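Local structure of putative methyltransferase (7DMB) at residues H86-L94 with D321-W331; V284-V292 with L332-C343. The protein probably transfers a methyl group from S-adenosyl-L-methionine, acting in trans with a polyketide synthase to steer product formation in calbistrin biosynthesis. All coordinates share one frame; numbering follows the deposited sequence.

Contact 1: residues H86-L94 with D321-W331; sequences HFEKYRNWL and DFMVGLLPGWW
Tyr90 OH and His86 NE2, one turn apart on helix 85-101, bond to the backbone oxygens Phe322 O and Leu326 O. These partners lie on helix 319-324 and the type I beta turn that follows it, ahead of a 3-10 segment, in the region between strands 306-313 and 358-366 of the Rossmann-like sheet. With its CG anti to the backbone N (chi1 -177°), Tyr90 extends along Gly325, and its OH donates 2.8 Å to Phe322 O, in the carbonyl plane on a lone pair. The same hydroxyl sits over the rim of the Phe322 ring, 3.3 Å from Phe322 CD1. Leu326 closes one face of the tyrosine, its CG lying 4.0 Å from the centroid of the Tyr90 ring, while Leu326 CD2 also touches Phe87.

His86 turns its CG between the backbone N and the carbonyl carbon (chi1 79°), a choice that lays the imidazole beside Pro328. Its NE2 gives a bent bond of 2.7 Å to Leu326 O, which lies in the ring plane although the donor stands well above the carbonyl plane. Pro328 packs over one imidazole face and Phe87 over the opposite one, so bond and packing together restrict the ring's rotation. Further along, Trp93 crosses Asp321 at about a right angle, with its CZ2 3.5 Å from Asp321 CB.

Trp331 lies alongside the helix, with Lys89 CB over the centre of its six-membered ring. The indole is also held by a bond within its own segment: NE1 of Trp331 donates to Gly325 O at 2.8 Å, nearly straight at 159°.

Contact 2: residues V284-V292 with L332-C343; sequences VLHATPCLV and LGEADGRAGGPC. With SAH (S-adenosyl-L-homocysteine), chain C.
Asp336 OD2 is the polar hub here, gripped by Leu291 N from across the contact and by Arg338 from its own loop, with Arg352 of helix 346-355 adding a further salt bridge. Leu291 N, in the first turn of helix 291-301, meets it at 3.0 Å on the syn side, tilted out of the carboxylate plane. Arg338 NE comes to Asp336 OD2 on the anti lone pair, also at 3.0 Å, as the core of a salt bridge. The carboxylate therefore faces the start of a helix, where its negative charge would probably be favoured. Its other oxygen, OD1, receives a bond from a water that in turn accepts from Val292 N.

Held this way, the guanidinium of Arg338 reads a row of backbone carbonyls with its edge. A bend at chi3 (-81°) swings the group round to face them. NH2 donates to Thr288 O at 2.7 Å with an angle of 156° and, weakly, to Pro289 O. NH1 is shared between the two segments, reaching His286 O and Pro342 O at 2.9 Å each, all nearly in the guanidinium plane. Over one face lies Leu291, with CD2 3.6 Å from Arg338 CZ, an apolar cover for a heavily bonded cation.

At the other end Cys343 SG stands above the centre of the His286 ring, 3.9 Å from its centroid, while His286 ND1 is hydrogen-bonded to Glu312. On the cofactor side, Val284 CG2 comes within 3.2 Å of SAH O4', and Thr288 CG2 borders the adenine amino group. Here Arg338 ties the segment after strand 276-282 to the loop 332-343; that segment lines the cofactor, as is usual in the class I methyltransferase fold.

In the fold
A continuous run of chain, 321-343, supplies one side of both contacts, and they meet where Trp330 packs on Pro342 and Cys343. Their centres lie about 15 Å apart. Both are partly buried, yet they serve different neighbours: contact 1 ties that run to helix 85-101, away from the annotated sites, whereas contact 2 ties it to the segment after strand 276-282, which touches SAH. The chemistry shifts accordingly. In contact 1, aromatic faces and aliphatic groups dominate, with two side-chain-to-carbonyl bonds; contact 2 buries less surface and relies on an arginine-aspartate network that reads backbone carbonyls and an amide. One connecting region thus joins helical and cofactor-binding parts by different means.

Contact 1: residues H86-L94 with D321-W331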
loop_
_atom_site.group_PDB
_atom_site.type_symbol
_atom_site.label_atom_id
_atom_site.label_comp_id
_atom_site.label_asym_id
_atom_site.label_seq_id
_atom_site.Cartn_x
_atom_site.Cartn_y
_atom_site.Cartn_z
ATOM N N HIS A 86 -8.850 -3.514 20.503
ATOM C CA HIS A 86 -8.690 -2.702 19.298
ATOM C C HIS A 86 -10.013 -2.457 18.576
ATOM O O HIS A 86 -10.131 -1.462 17.849
ATOM C CB HIS A 86 -7.663 -3.326 18.347
ATOM C CG HIS A 86 -8.186 -4.478 17.538
ATOM N ND1 HIS A 86 -8.114 -5.784 17.969
ATOM C CD2 HIS A 86 -8.763 -4.515 16.312
ATOM C CE1 HIS A 86 -8.646 -6.576 17.053
ATOM N NE2 HIS A 86 -9.042 -5.832 16.035
ATOM N N PHE A 87 -11.008 -3.326 18.754
ATOM C CA PHE A 87 -12.319 -3.032 18.188
ATOM C C PHE A 87 -12.916 -1.813 18.867
ATOM O O PHE A 87 -13.578 -0.993 18.218
ATOM C CB PHE A 87 -13.257 -4.236 18.338
ATOM C CG PHE A 87 -12.875 -5.415 17.490
ATOM C CD1 PHE A 87 -12.927 -6.704 18.007
ATOM C CD2 PHE A 87 -12.492 -5.242 16.163
ATOM C CE1 PHE A 87 -12.576 -7.803 17.221
ATOM C CE2 PHE A 87 -12.146 -6.332 15.379
ATOM C CZ PHE A 87 -12.189 -7.615 15.910
ATOM N N GLU A 88 -12.680 -1.689 20.180
ATOM C CA GLU A 88 -13.090 -0.511 20.938
ATOM C C GLU A 88 -12.383 0.736 20.436
ATOM O O GLU A 88 -12.985 1.813 20.353
ATOM C CB GLU A 88 -12.782 -0.714 22.422
ATOM C CG GLU A 88 -13.563 -1.812 23.121
ATOM C CD GLU A 88 -13.076 -2.012 24.546
ATOM O OE1 GLU A 88 -12.266 -2.940 24.769
ATOM O OE2 GLU A 88 -13.475 -1.216 25.433
ATOM N N LYS A 89 -11.089 0.616 20.128
ATOM C CA LYS A 89 -10.349 1.746 19.578
ATOM C C LYS A 89 -10.955 2.201 18.257
ATOM O O LYS A 89 -11.099 3.408 18.017
ATOM C CB LYS A 89 -8.883 1.360 19.391
ATOM C CG LYS A 89 -8.205 0.882 20.682
ATOM C CD LYS A 89 -6.721 1.227 20.688
ATOM C CE LYS A 89 -6.067 0.818 22.002
ATOM N NZ LYS A 89 -5.732 -0.633 22.046
ATOM N N TYR A 90 -11.336 1.240 17.400
ATOM C CA TYR A 90 -11.932 1.571 16.108
ATOM C C TYR A 90 -13.290 2.240 16.280
ATOM O O TYR A 90 -13.575 3.261 15.638
ATOM C CB TYR A 90 -12.057 0.309 15.249
ATOM C CG TYR A 90 -12.607 0.540 13.857
ATOM C CD1 TYR A 90 -11.775 0.944 12.821
ATOM C CD2 TYR A 90 -13.957 0.338 13.574
ATOM C CE1 TYR A 90 -12.264 1.146 11.530
ATOM C CE2 TYR A 90 -14.455 0.531 12.287
ATOM C CZ TYR A 90 -13.602 0.936 11.265
ATOM O OH TYR A 90 -14.076 1.134 9.981
ATOM N N ARG A 91 -14.150 1.664 17.130
ATOM C CA ARG A 91 -15.429 2.295 17.452
ATOM C C ARG A 91 -15.224 3.724 17.965
ATOM O O ARG A 91 -15.864 4.669 17.485
ATOM C CB ARG A 91 -16.193 1.453 18.482
ATOM C CG ARG A 91 -17.424 2.164 19.075
ATOM C CD ARG A 91 -18.430 1.227 19.771
ATOM N NE ARG A 91 -17.922 0.657 21.019
ATOM C CZ ARG A 91 -18.461 -0.389 21.643
ATOM N NH1 ARG A 91 -19.544 -0.979 21.154
ATOM N NH2 ARG A 91 -17.910 -0.847 22.763
ATOM N N ASN A 92 -14.316 3.901 18.933
ATOM C CA ASN A 92 -14.040 5.235 19.465
ATOM C C ASN A 92 -13.510 6.161 18.380
ATOM O O ASN A 92 -13.964 7.303 18.251
ATOM C CB ASN A 92 -13.041 5.146 20.621
ATOM C CG ASN A 92 -13.647 4.527 21.871
ATOM O OD1 ASN A 92 -14.876 4.482 22.037
ATOM N ND2 ASN A 92 -12.787 4.050 22.764
ATOM N N TRP A 93 -12.531 5.686 17.596
ATOM C CA TRP A 93 -12.025 6.479 16.478
ATOM C C TRP A 93 -13.138 6.827 15.495
ATOM O O TRP A 93 -13.253 7.978 15.058
ATOM C CB TRP A 93 -10.896 5.739 15.745
ATOM C CG TRP A 93 -10.539 6.441 14.462
ATOM C CD1 TRP A 93 -9.781 7.571 14.333
ATOM C CD2 TRP A 93 -10.977 6.102 13.141
ATOM N NE1 TRP A 93 -9.701 7.941 13.014
ATOM C CE2 TRP A 93 -10.432 7.061 12.261
ATOM C CE3 TRP A 93 -11.771 5.082 12.617
ATOM C CZ2 TRP A 93 -10.652 7.026 10.888
ATOM C CZ3 TRP A 93 -11.978 5.043 11.242
ATOM C CH2 TRP A 93 -11.423 6.008 10.397
ATOM N N LEU A 94 -13.966 5.849 15.126
ATOM C CA LEU A 94 -14.998 6.125 14.130
ATOM C C LEU A 94 -16.027 7.128 14.650
ATOM O O LEU A 94 -16.474 7.992 13.894
ATOM C CB LEU A 94 -15.680 4.831 13.680
ATOM C CG LEU A 94 -16.336 4.943 12.295
ATOM C CD1 LEU A 94 -15.373 5.497 11.297
ATOM C CD2 LEU A 94 -16.871 3.617 11.822
ATOM N N ASP A 321 -7.576 4.077 7.300
ATOM C CA ASP A 321 -7.992 3.861 8.681
ATOM C C ASP A 321 -9.342 3.166 8.739
ATOM O O ASP A 321 -9.537 2.228 9.519
ATOM C CB ASP A 321 -8.065 5.188 9.445
ATOM C CG ASP A 321 -6.775 5.959 9.388
ATOM O OD1 ASP A 321 -6.080 6.019 10.419
ATOM O OD2 ASP A 321 -6.455 6.494 8.304
ATOM N N PHE A 322 -10.297 3.628 7.929
ATOM C CA PHE A 322 -11.607 2.989 7.906
ATOM C C PHE A 322 -11.505 1.529 7.472
ATOM O O PHE A 322 -12.164 0.650 8.048
ATOM C CB PHE A 322 -12.544 3.754 6.973
ATOM C CG PHE A 322 -13.875 3.098 6.804
ATOM C CD1 PHE A 322 -14.900 3.374 7.688
ATOM C CD2 PHE A 322 -14.097 2.179 5.778
ATOM C CE1 PHE A 322 -16.126 2.761 7.559
ATOM C CE2 PHE A 322 -15.315 1.561 5.651
ATOM C CZ PHE A 322 -16.337 1.857 6.544
ATOM N N MET A 323 -10.667 1.248 6.470
ATOM C CA MET A 323 -10.717 -0.054 5.817
ATOM C C MET A 323 -10.012 -1.124 6.625
ATOM O O MET A 323 -10.427 -2.286 6.615
ATOM C CB MET A 323 -10.094 0.032 4.417
ATOM C CG MET A 323 -11.036 0.569 3.360
ATOM S SD MET A 323 -12.584 -0.337 3.255
ATOM C CE MET A 323 -11.967 -2.004 2.988
ATOM N N VAL A 324 -8.918 -0.775 7.293
ATOM C CA VAL A 324 -8.102 -1.769 7.981
ATOM C C VAL A 324 -8.041 -1.540 9.485
ATOM O O VAL A 324 -7.403 -2.322 10.191
ATOM C CB VAL A 324 -6.683 -1.832 7.380
ATOM C CG1 VAL A 324 -6.758 -2.033 5.865
ATOM C CG2 VAL A 324 -5.967 -0.568 7.673
ATOM N N GLY A 325 -8.728 -0.524 10.002
ATOM C CA GLY A 325 -8.722 -0.266 11.437
ATOM C C GLY A 325 -9.257 -1.409 12.281
ATOM O O GLY A 325 -8.946 -1.495 13.469
ATOM N N LEU A 326 -10.055 -2.294 11.697
ATOM C CA LEU A 326 -10.577 -3.419 12.456
ATOM C C LEU A 326 -9.525 -4.493 12.708
ATOM O O LEU A 326 -9.805 -5.447 13.445
ATOM C CB LEU A 326 -11.803 -4.004 11.726
ATOM C CG LEU A 326 -13.107 -3.180 11.825
ATOM C CD1 LEU A 326 -14.170 -3.681 10.846
ATOM C CD2 LEU A 326 -13.653 -3.166 13.253
ATOM N N LEU A 327 -8.312 -4.350 12.138
ATOM C CA LEU A 327 -7.182 -5.235 12.422
ATOM C C LEU A 327 -6.336 -4.696 13.576
ATOM O O LEU A 327 -6.052 -3.485 13.632
ATOM C CB LEU A 327 -6.302 -5.401 11.191
ATOM C CG LEU A 327 -7.091 -5.799 9.952
ATOM C CD1 LEU A 327 -6.186 -5.871 8.718
ATOM C CD2 LEU A 327 -7.786 -7.125 10.219
ATOM N N PRO A 328 -5.918 -5.610 14.472
ATOM C CA PRO A 328 -5.111 -5.189 15.637
ATOM C C PRO A 328 -3.839 -4.449 15.259
ATOM O O PRO A 328 -3.425 -3.526 15.969
ATOM C CB PRO A 328 -4.772 -6.512 16.345
ATOM C CG PRO A 328 -5.500 -7.601 15.622
ATOM C CD PRO A 328 -5.976 -7.077 14.310
ATOM N N GLY A 329 -3.213 -4.834 14.147
ATOM C CA GLY A 329 -1.975 -4.216 13.726
ATOM C C GLY A 329 -2.077 -2.743 13.379
ATOM O O GLY A 329 -1.067 -2.039 13.426
ATOM N N TRP A 330 -3.267 -2.256 13.015
ATOM C CA TRP A 330 -3.407 -0.829 12.713
ATOM C C TRP A 330 -3.120 0.036 13.933
ATOM O O TRP A 330 -2.848 1.232 13.792
ATOM C CB TRP A 330 -4.815 -0.533 12.171
ATOM C CG TRP A 330 -4.957 0.839 11.567
ATOM C CD1 TRP A 330 -5.677 1.903 12.069
ATOM C CD2 TRP A 330 -4.351 1.304 10.358
ATOM N NE1 TRP A 330 -5.552 2.987 11.231
ATOM C CE2 TRP A 330 -4.738 2.642 10.179
ATOM C CE3 TRP A 330 -3.500 0.716 9.412
ATOM C CZ2 TRP A 330 -4.316 3.399 9.085
ATOM C CZ3 TRP A 330 -3.080 1.473 8.318
ATOM C CH2 TRP A 330 -3.490 2.793 8.164
ATOM N N TRP A 331 -3.165 -0.543 15.126
ATOM C CA TRP A 331 -3.005 0.213 16.350
ATOM C C TRP A 331 -1.613 0.073 16.948
ATOM O O TRP A 331 -1.343 0.661 17.997
ATOM C CB TRP A 331 -4.102 -0.194 17.337
ATOM C CG TRP A 331 -5.419 -0.006 16.663
ATOM C CD1 TRP A 331 -6.139 -0.955 15.998
ATOM C CD2 TRP A 331 -6.140 1.227 16.511
ATOM N NE1 TRP A 331 -7.276 -0.396 15.459
ATOM C CE2 TRP A 331 -7.300 0.941 15.755
ATOM C CE3 TRP A 331 -5.925 2.539 16.948
ATOM C CZ2 TRP A 331 -8.239 1.913 15.432
ATOM C CZ3 TRP A 331 -6.860 3.508 16.621
ATOM C CH2 TRP A 331 -8.004 3.189 15.869
#

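Contact 2: residues V284-V292 with L332-C343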
loop_
_atom_site.group_PDB
_atom_site.type_symbol
_atom_site.label_atom_id
_atom_site.label_comp_id
_atom_site.label_asym_id
_atom_site.label_seq_id
_atom_site.Cartn_x
_atom_site.Cartn_y
_atom_site.Cartn_z
ATOM N N VAL A 284 4.019 -2.894 2.808
ATOM C CA VAL A 284 4.305 -3.954 3.759
ATOM C C VAL A 284 5.175 -3.455 4.909
ATOM O O VAL A 284 4.975 -3.844 6.067
ATOM C CB VAL A 284 4.969 -5.169 3.061
ATOM C CG1 VAL A 284 6.108 -4.720 2.134
ATOM C CG2 VAL A 284 5.481 -6.160 4.096
ATOM N N LEU A 285 6.129 -2.563 4.627
ATOM C CA LEU A 285 7.074 -2.176 5.667
ATOM C C LEU A 285 6.362 -1.509 6.843
ATOM O O LEU A 285 6.721 -1.744 7.999
ATOM C CB LEU A 285 8.175 -1.275 5.090
ATOM C CG LEU A 285 9.096 -1.843 3.973
ATOM C CD1 LEU A 285 10.337 -0.972 3.750
ATOM C CD2 LEU A 285 9.508 -3.269 4.235
ATOM N N HIS A 286 5.319 -0.713 6.578
ATOM C CA HIS A 286 4.619 -0.070 7.690
ATOM C C HIS A 286 3.879 -1.074 8.569
ATOM O O HIS A 286 3.459 -0.713 9.676
ATOM C CB HIS A 286 3.647 1.008 7.183
ATOM C CG HIS A 286 2.411 0.470 6.527
ATOM N ND1 HIS A 286 2.100 0.728 5.208
ATOM C CD2 HIS A 286 1.396 -0.286 7.012
ATOM C CE1 HIS A 286 0.952 0.149 4.908
ATOM N NE2 HIS A 286 0.507 -0.478 5.982
ATOM N N ALA A 287 3.685 -2.312 8.087
ATOM C CA ALA A 287 3.066 -3.362 8.889
ATOM C C ALA A 287 4.037 -4.011 9.868
ATOM O O ALA A 287 3.612 -4.817 10.703
ATOM C CB ALA A 287 2.449 -4.439 7.984
ATOM N N THR A 288 5.293 -3.673 9.808
ATOM C CA THR A 288 6.264 -4.234 10.729
ATOM C C THR A 288 6.366 -3.363 11.975
ATOM O O THR A 288 6.026 -2.174 11.940
ATOM C CB THR A 288 7.623 -4.361 10.035
ATOM O OG1 THR A 288 8.192 -3.059 9.825
ATOM C CG2 THR A 288 7.450 -5.052 8.697
ATOM N N PRO A 289 6.814 -3.937 13.104
ATOM C CA PRO A 289 6.760 -3.192 14.375
ATOM C C PRO A 289 7.815 -2.105 14.519
ATOM O O PRO A 289 7.575 -1.114 15.226
ATOM C CB PRO A 289 6.922 -4.286 15.447
ATOM C CG PRO A 289 7.411 -5.493 14.738
ATOM C CD PRO A 289 6.984 -5.386 13.307
ATOM N N CYS A 290 8.960 -2.227 13.863
ATOM C CA CYS A 290 10.045 -1.286 14.103
ATOM C C CYS A 290 10.692 -1.000 12.754
ATOM O O CYS A 290 11.360 -1.868 12.189
ATOM C CB CYS A 290 11.045 -1.881 15.110
ATOM S SG CYS A 290 12.555 -0.938 15.366
ATOM N N LEU A 291 10.479 0.200 12.222
ATOM C CA LEU A 291 10.865 0.446 10.835
ATOM C C LEU A 291 12.376 0.384 10.650
ATOM O O LEU A 291 12.857 -0.098 9.619
ATOM C CB LEU A 291 10.323 1.792 10.352
ATOM C CG LEU A 291 8.806 1.921 10.376
ATOM C CD1 LEU A 291 8.408 3.191 9.690
ATOM C CD2 LEU A 291 8.158 0.691 9.709
ATOM N N VAL A 292 13.143 0.877 11.631
ATOM C CA VAL A 292 14.595 0.905 11.489
ATOM C C VAL A 292 15.161 -0.514 11.423
ATOM O O VAL A 292 16.010 -0.820 10.577
ATOM C CB VAL A 292 15.228 1.726 12.628
ATOM C CG1 VAL A 292 16.737 1.576 12.620
ATOM C CG2 VAL A 292 14.843 3.200 12.497
ATOM N N LEU A 332 -0.717 -0.653 16.287
ATOM C CA LEU A 332 0.691 -0.581 16.641
ATOM C C LEU A 332 1.290 0.717 16.098
ATOM O O LEU A 332 0.729 1.369 15.210
ATOM C CB LEU A 332 1.453 -1.810 16.115
ATOM C CG LEU A 332 1.774 -2.083 14.632
ATOM C CD1 LEU A 332 2.842 -1.172 14.018
ATOM C CD2 LEU A 332 2.193 -3.540 14.464
ATOM N N GLY A 333 2.452 1.087 16.639
ATOM C CA GLY A 333 3.158 2.265 16.168
ATOM C C GLY A 333 3.708 3.157 17.271
ATOM O O GLY A 333 4.739 3.812 17.085
ATOM N N GLU A 334 3.028 3.192 18.421
ATOM C CA GLU A 334 3.416 4.112 19.489
ATOM C C GLU A 334 4.797 3.787 20.055
ATOM O O GLU A 334 5.543 4.707 20.390
ATOM C CB GLU A 334 2.356 4.125 20.603
ATOM C CG GLU A 334 1.189 5.085 20.332
ATOM C CD GLU A 334 -0.094 4.423 19.879
ATOM O OE1 GLU A 334 -1.125 5.096 19.978
ATOM O OE2 GLU A 334 -0.090 3.279 19.386
ATOM N N ALA A 335 5.167 2.504 20.156
ATOM C CA ALA A 335 6.517 2.136 20.585
ATOM C C ALA A 335 7.568 2.334 19.489
ATOM O O ALA A 335 8.769 2.120 19.742
ATOM C CB ALA A 335 6.557 0.677 21.071
ATOM N N ASP A 336 7.147 2.724 18.287
ATOM C CA ASP A 336 8.029 2.934 17.143
ATOM C C ASP A 336 7.894 4.356 16.607
ATOM O O ASP A 336 8.103 4.610 15.415
ATOM C CB ASP A 336 7.740 1.919 16.036
ATOM C CG ASP A 336 8.861 1.832 15.025
ATOM O OD1 ASP A 336 10.021 1.716 15.461
ATOM O OD2 ASP A 336 8.592 1.896 13.800
ATOM N N GLY A 337 7.523 5.289 17.481
ATOM C CA GLY A 337 7.444 6.680 17.083
ATOM C C GLY A 337 6.369 6.954 16.061
ATOM O O GLY A 337 6.503 7.891 15.270
ATOM N N ARG A 338 5.305 6.145 16.054
ATOM C CA ARG A 338 4.229 6.212 15.069
ATOM C C ARG A 338 2.898 6.156 15.819
ATOM O O ARG A 338 2.086 5.246 15.645
ATOM C CB ARG A 338 4.334 5.073 14.051
ATOM C CG ARG A 338 5.586 5.118 13.183
ATOM C CD ARG A 338 5.555 4.008 12.124
ATOM N NE ARG A 338 5.984 2.715 12.660
ATOM C CZ ARG A 338 5.642 1.533 12.156
ATOM N NH1 ARG A 338 4.851 1.459 11.100
ATOM N NH2 ARG A 338 6.089 0.409 12.708
ATOM N N ALA A 339 2.682 7.146 16.688
ATOM C CA ALA A 339 1.494 7.148 17.538
ATOM C C ALA A 339 0.217 7.314 16.723
ATOM O O ALA A 339 -0.786 6.646 16.998
ATOM C CB ALA A 339 1.604 8.251 18.594
ATOM N N GLY A 340 0.235 8.186 15.713
ATOM C CA GLY A 340 -0.935 8.432 14.898
ATOM C C GLY A 340 -1.345 7.290 13.977
ATOM O O GLY A 340 -2.423 7.367 13.382
ATOM N N GLY A 341 -0.529 6.251 13.845
ATOM C CA GLY A 341 -0.836 5.152 12.952
ATOM C C GLY A 341 0.405 4.680 12.224
ATOM O O GLY A 341 1.433 5.359 12.223
ATOM N N PRO A 342 0.340 3.510 11.582
ATOM C CA PRO A 342 1.578 2.904 11.053
ATOM C C PRO A 342 2.130 3.572 9.795
ATOM O O PRO A 342 3.308 3.352 9.473
ATOM C CB PRO A 342 1.179 1.441 10.782
ATOM C CG PRO A 342 -0.298 1.396 10.805
ATOM C CD PRO A 342 -0.822 2.605 11.519
ATOM N N CYS A 343 1.337 4.364 9.074
ATOM C CA CYS A 343 1.784 4.971 7.818
ATOM C C CYS A 343 2.452 6.317 8.106
ATOM O O CYS A 343 1.949 7.098 8.912
ATOM C CB CYS A 343 0.607 5.175 6.860
ATOM S SG CYS A 343 -0.224 3.659 6.282
HETATM N N SAH C . 2.059 -5.994 -1.624
HETATM C CA SAH C . 0.647 -6.270 -1.241
HETATM C CB SAH C . -0.056 -5.017 -0.708
HETATM C CG SAH C . 0.253 -4.740 0.748
HETATM S SD SAH C . -0.486 -5.932 1.908
HETATM C C SAH C . -0.109 -6.811 -2.457
HETATM O O SAH C . -0.891 -7.761 -2.246
HETATM O OXT SAH C . 0.135 -6.282 -3.568
HETATM C "C5'" SAH C . 0.923 -6.275 2.993
HETATM C "C4'" SAH C . 1.574 -7.605 2.677
HETATM O "O4'" SAH C . 2.794 -7.724 3.449
HETATM C "C3'" SAH C . 0.712 -8.818 3.035
HETATM O "O3'" SAH C . 0.711 -9.733 1.947
HETATM C "C2'" SAH C . 1.388 -9.369 4.295
HETATM O "O2'" SAH C . 1.265 -10.764 4.474
HETATM C "C1'" SAH C . 2.844 -8.986 4.067
HETATM N N9 SAH C . 3.597 -8.850 5.309
HETATM C C8 SAH C . 3.094 -8.399 6.503
HETATM N N7 SAH C . 3.982 -8.362 7.464
HETATM C C5 SAH C . 5.145 -8.831 6.873
HETATM C C6 SAH C . 6.444 -9.032 7.378
HETATM N N6 SAH C . 6.790 -8.785 8.637
HETATM N N1 SAH C . 7.379 -9.512 6.521
HETATM C C2 SAH C . 7.019 -9.760 5.255
HETATM N N3 SAH C . 5.833 -9.605 4.672
HETATM C C4 SAH C . 4.922 -9.133 5.541
HETATM O O HOH W 1 11.860 2.510 13.832
#